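Local coordinates for XisI protein-like (Anabaena variabilis, PDB 2NLV) that belongs to the XisI family and is of unproven function, though it may act like XisI in the site-specific recombination of cyanobacterial nitrogen-fixation genes, at residues 81-95 / 102-112. Sequence-based numbering, arbitrary orientation.
Sequences AEELVMMGVPREDIV and YKRQYTDYGVA
Gly110 N donates to Ile94 O at 2.7 Å, nearly in line with the carbonyl bond although the N-H...O angle is only 132°, and one water bridges Val111 N to Glu92 O. A side chain at Gly110 would run into Glu92 O. The C-terminal tail illustrates how an irregular segment can be anchored largely by a backbone bond and an aromatic ring. Tyr109, with CG beside its backbone N (chi1 -55°), lays its ring alongside Ile94 and against helix 80-86. Ala81 CB sits over one face in a CH-pi contact, 4.0 Å from the ring centroid, while Val85 CG2 lies at the edge. At the ring's end, Tyr109 OH donates to Glu82 OE2 at 2.4 Å, a separation so short that its exact length is doubtful. In one of its two conformers, Arg91 NH2 forms a salt bridge with Glu82 OE2 at 2.6 Å, its hydrogen bonds weak, while NH1 lies 3.3 Å from Tyr109 CE1, guanidinium and ring planes 34° apart. Thr107 OG1 accepts from Tyr109 N in an ST turn. Val95 splits its branches, CG1 meeting Arg104 CD at 3.7 Å and CG2 the backbone of Val111; an alanine here would probably open a gap beside Val111 and leave the Arg104 chain less firmly held. Arg104 turns its guanidinium to Gln99 O and packs on Trp49 of the second subunit. Strand 94-96 pairs in parallel with strand 68-74, whose Trp70 touches both Val95 and Arg104, and Lys68 NZ hydrogen-bonds to Val111 O and Ala112 O, tying the chain end to the sheet.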
# COMPACT_ATOMS: atom_id res chain seq x y z
N ALA A 81 6.57 13.64 10.20
CA ALA A 81 7.03 14.85 9.52
C ALA A 81 8.19 15.51 10.25
O ALA A 81 9.20 15.83 9.63
CB ALA A 81 5.90 15.83 9.28
N GLU A 82 8.05 15.69 11.57
CA GLU A 82 9.12 16.23 12.34
C GLU A 82 10.34 15.35 12.37
O GLU A 82 11.47 15.84 12.45
CB GLU A 82 8.64 16.52 13.77
CG GLU A 82 7.97 17.86 13.88
CD GLU A 82 8.73 19.05 13.22
OE1 GLU A 82 9.82 19.44 13.73
OE2 GLU A 82 8.25 19.61 12.19
N GLU A 83 10.14 14.04 12.31
CA GLU A 83 11.27 13.17 12.28
C GLU A 83 12.07 13.33 10.98
O GLU A 83 13.30 13.36 10.98
CB GLU A 83 10.82 11.72 12.51
CG GLU A 83 10.31 11.56 13.92
CD GLU A 83 9.54 10.32 14.18
OE1 GLU A 83 9.19 9.60 13.22
OE2 GLU A 83 9.28 10.04 15.36
N LEU A 84 11.37 13.43 9.86
CA LEU A 84 12.03 13.69 8.59
C LEU A 84 12.80 14.99 8.61
O LEU A 84 13.90 15.09 8.10
CB LEU A 84 11.04 13.66 7.42
CG LEU A 84 10.44 12.30 7.12
CD1 LEU A 84 9.30 12.56 6.16
CD2 LEU A 84 11.47 11.33 6.51
N VAL A 85 12.21 16.03 9.21
CA VAL A 85 12.94 17.29 9.37
C VAL A 85 14.19 17.11 10.19
O VAL A 85 15.23 17.67 9.84
CB VAL A 85 12.02 18.35 9.98
CG1 VAL A 85 12.72 19.66 10.24
CG2 VAL A 85 10.92 18.64 9.02
N MSE A 86 14.13 16.37 11.31
CA MSE A 86 15.32 16.10 12.15
C MSE A 86 16.46 15.59 11.28
O MSE A 86 17.63 16.02 11.42
CB MSE A 86 15.01 15.06 13.24
CG MSE A 86 16.19 14.74 14.18
SE MSE A 86 16.85 16.20 15.26
CE MSE A 86 15.37 17.20 15.31
N MSE A 87 16.09 14.66 10.39
CA MSE A 87 17.03 13.92 9.53
C MSE A 87 17.47 14.68 8.31
O MSE A 87 18.25 14.16 7.52
CB MSE A 87 16.37 12.61 9.08
CG MSE A 87 16.07 11.68 10.21
SE MSE A 87 17.66 11.38 11.26
CE MSE A 87 18.30 9.69 10.50
N GLY A 88 16.99 15.90 8.12
CA GLY A 88 17.52 16.74 7.07
C GLY A 88 16.57 17.10 5.94
O GLY A 88 16.99 17.67 4.93
N VAL A 89 15.29 16.73 6.03
CA VAL A 89 14.33 17.08 5.01
C VAL A 89 13.81 18.50 5.22
O VAL A 89 13.27 18.76 6.29
CB VAL A 89 13.18 16.06 4.90
CG1 VAL A 89 12.21 16.45 3.76
CG2 VAL A 89 13.74 14.67 4.63
N PRO A 90 13.92 19.37 4.20
CA PRO A 90 13.29 20.71 4.41
C PRO A 90 11.79 20.62 4.68
O PRO A 90 11.10 19.84 4.01
CB PRO A 90 13.55 21.42 3.06
CG PRO A 90 14.56 20.62 2.37
CD PRO A 90 14.49 19.23 2.85
N ARG A 91 11.25 21.46 5.54
CA ARG A 91 9.77 21.50 5.77
C ARG A 91 9.02 21.71 4.52
O ARG A 91 7.96 21.14 4.25
CB ARG A 91 9.48 22.67 6.68
CG ARG A 91 9.89 22.34 8.04
CD ARG A 91 9.96 23.51 8.98
NE ARG A 91 10.22 23.00 10.31
CZ ARG A 91 9.34 22.28 11.01
NH1 ARG A 91 8.12 22.03 10.54
NH2 ARG A 91 9.69 21.83 12.19
N GLU A 92 9.56 22.56 3.70
CA GLU A 92 8.86 22.87 2.46
C GLU A 92 8.76 21.70 1.45
O GLU A 92 7.99 21.74 0.48
CB GLU A 92 9.46 24.12 1.81
CG GLU A 92 10.89 23.99 1.44
CD GLU A 92 11.87 24.46 2.55
OE1 GLU A 92 11.63 24.49 3.84
OE2 GLU A 92 12.97 24.86 2.07
N ASP A 93 9.55 20.64 1.67
CA ASP A 93 9.54 19.46 0.83
C ASP A 93 8.75 18.30 1.44
O ASP A 93 8.84 17.17 0.94
CB ASP A 93 10.93 18.95 0.50
CG ASP A 93 11.63 19.77 -0.57
OD1 ASP A 93 11.01 20.70 -1.11
OD2 ASP A 93 12.80 19.47 -0.88
N ILE A 94 7.99 18.59 2.48
CA ILE A 94 7.02 17.65 3.05
C ILE A 94 5.61 18.17 2.80
O ILE A 94 5.35 19.35 3.03
CB ILE A 94 7.30 17.46 4.54
CG1 ILE A 94 8.66 16.79 4.69
CG2 ILE A 94 6.25 16.53 5.14
CD1 ILE A 94 9.23 16.92 6.11
N VAL A 95 4.74 17.34 2.27
CA VAL A 95 3.35 17.70 2.05
C VAL A 95 2.49 16.86 2.94
O VAL A 95 2.59 15.60 2.88
CB VAL A 95 2.94 17.59 0.57
CG1 VAL A 95 1.44 17.99 0.35
CG2 VAL A 95 3.87 18.44 -0.35
N TYR A 102 -6.82 22.66 1.18
CA TYR A 102 -6.90 24.10 1.45
C TYR A 102 -6.01 24.52 2.60
O TYR A 102 -5.57 25.69 2.67
CB TYR A 102 -8.34 24.53 1.78
CG TYR A 102 -8.72 24.25 3.22
CD1 TYR A 102 -8.49 25.17 4.22
CD2 TYR A 102 -9.26 23.03 3.58
CE1 TYR A 102 -8.80 24.89 5.56
CE2 TYR A 102 -9.53 22.74 4.92
CZ TYR A 102 -9.28 23.67 5.89
OH TYR A 102 -9.50 23.39 7.22
N LYS A 103 -5.66 23.60 3.48
CA LYS A 103 -4.90 23.93 4.69
C LYS A 103 -3.40 23.87 4.51
O LYS A 103 -2.65 24.41 5.30
CB LYS A 103 -5.29 22.96 5.83
CG LYS A 103 -4.87 23.47 7.18
CD LYS A 103 -5.57 22.69 8.30
CE LYS A 103 -5.70 21.29 7.93
N ARG A 104 -2.94 23.19 3.48
CA ARG A 104 -1.52 22.84 3.40
C ARG A 104 -0.60 24.02 3.35
O ARG A 104 0.49 24.00 3.99
CB ARG A 104 -1.24 21.87 2.23
CG ARG A 104 -1.90 20.52 2.45
CD ARG A 104 -1.74 19.67 1.28
NE ARG A 104 -2.57 18.49 1.40
CZ ARG A 104 -3.06 17.83 0.39
NH1 ARG A 104 -2.79 18.16 -0.87
NH2 ARG A 104 -3.88 16.85 0.61
N GLN A 105 -0.98 25.07 2.64
CA GLN A 105 -0.15 26.27 2.56
C GLN A 105 -0.07 26.99 3.89
O GLN A 105 0.72 27.92 4.02
CB GLN A 105 -0.54 27.21 1.43
CG GLN A 105 -1.80 27.94 1.66
CD GLN A 105 -2.09 28.95 0.58
OE1 GLN A 105 -1.29 29.88 0.33
NE2 GLN A 105 -3.26 28.80 -0.03
N TYR A 106 -0.89 26.59 4.85
CA TYR A 106 -0.98 27.22 6.16
C TYR A 106 -0.43 26.27 7.24
O TYR A 106 -0.59 26.56 8.42
CB TYR A 106 -2.46 27.63 6.43
CG TYR A 106 -2.93 28.59 5.34
CD1 TYR A 106 -2.29 29.81 5.13
CD2 TYR A 106 -3.96 28.25 4.49
CE1 TYR A 106 -2.72 30.72 4.14
CE2 TYR A 106 -4.39 29.15 3.44
CZ TYR A 106 -3.74 30.37 3.28
OH TYR A 106 -4.12 31.26 2.26
N THR A 107 0.14 25.15 6.86
CA THR A 107 0.83 24.25 7.77
C THR A 107 2.28 24.68 7.93
O THR A 107 2.81 25.55 7.24
CB THR A 107 0.77 22.77 7.25
OG1 THR A 107 1.55 22.63 6.04
CG2 THR A 107 -0.63 22.35 7.07
N ASP A 108 2.96 23.92 8.80
CA ASP A 108 4.38 24.11 8.99
C ASP A 108 5.23 23.58 7.83
O ASP A 108 6.45 23.85 7.75
CB ASP A 108 4.82 23.48 10.34
CG ASP A 108 4.39 24.28 11.55
OD1 ASP A 108 4.21 25.50 11.45
OD2 ASP A 108 4.25 23.65 12.63
N TYR A 109 4.60 22.84 6.92
CA TYR A 109 5.33 22.11 5.89
C TYR A 109 5.10 22.73 4.53
O TYR A 109 5.21 23.96 4.43
CB TYR A 109 4.98 20.64 5.98
CG TYR A 109 5.25 20.15 7.37
CD1 TYR A 109 6.56 19.76 7.74
CD2 TYR A 109 4.24 20.13 8.35
CE1 TYR A 109 6.83 19.37 9.03
CE2 TYR A 109 4.52 19.70 9.66
CZ TYR A 109 5.82 19.34 9.97
OH TYR A 109 6.15 18.99 11.29
N GLY A 110 4.81 21.95 3.49
CA GLY A 110 4.83 22.43 2.14
C GLY A 110 3.61 22.09 1.33
O GLY A 110 2.64 21.53 1.84
N VAL A 111 3.66 22.47 0.06
CA VAL A 111 2.58 22.19 -0.86
C VAL A 111 3.20 21.57 -2.09
O VAL A 111 4.40 21.62 -2.29
CB VAL A 111 1.83 23.46 -1.26
CG1 VAL A 111 1.13 24.04 -0.03
CG2 VAL A 111 2.77 24.49 -1.94
N ALA A 112 2.39 21.04 -2.98
CA ALA A 112 2.90 20.58 -4.30
C ALA A 112 3.61 21.77 -5.05
O ALA A 112 4.72 21.74 -5.58
CB ALA A 112 1.67 19.95 -5.08
OXT ALA A 112 3.18 22.91 -5.10
O HOH W 1 6.07 24.10 -0.47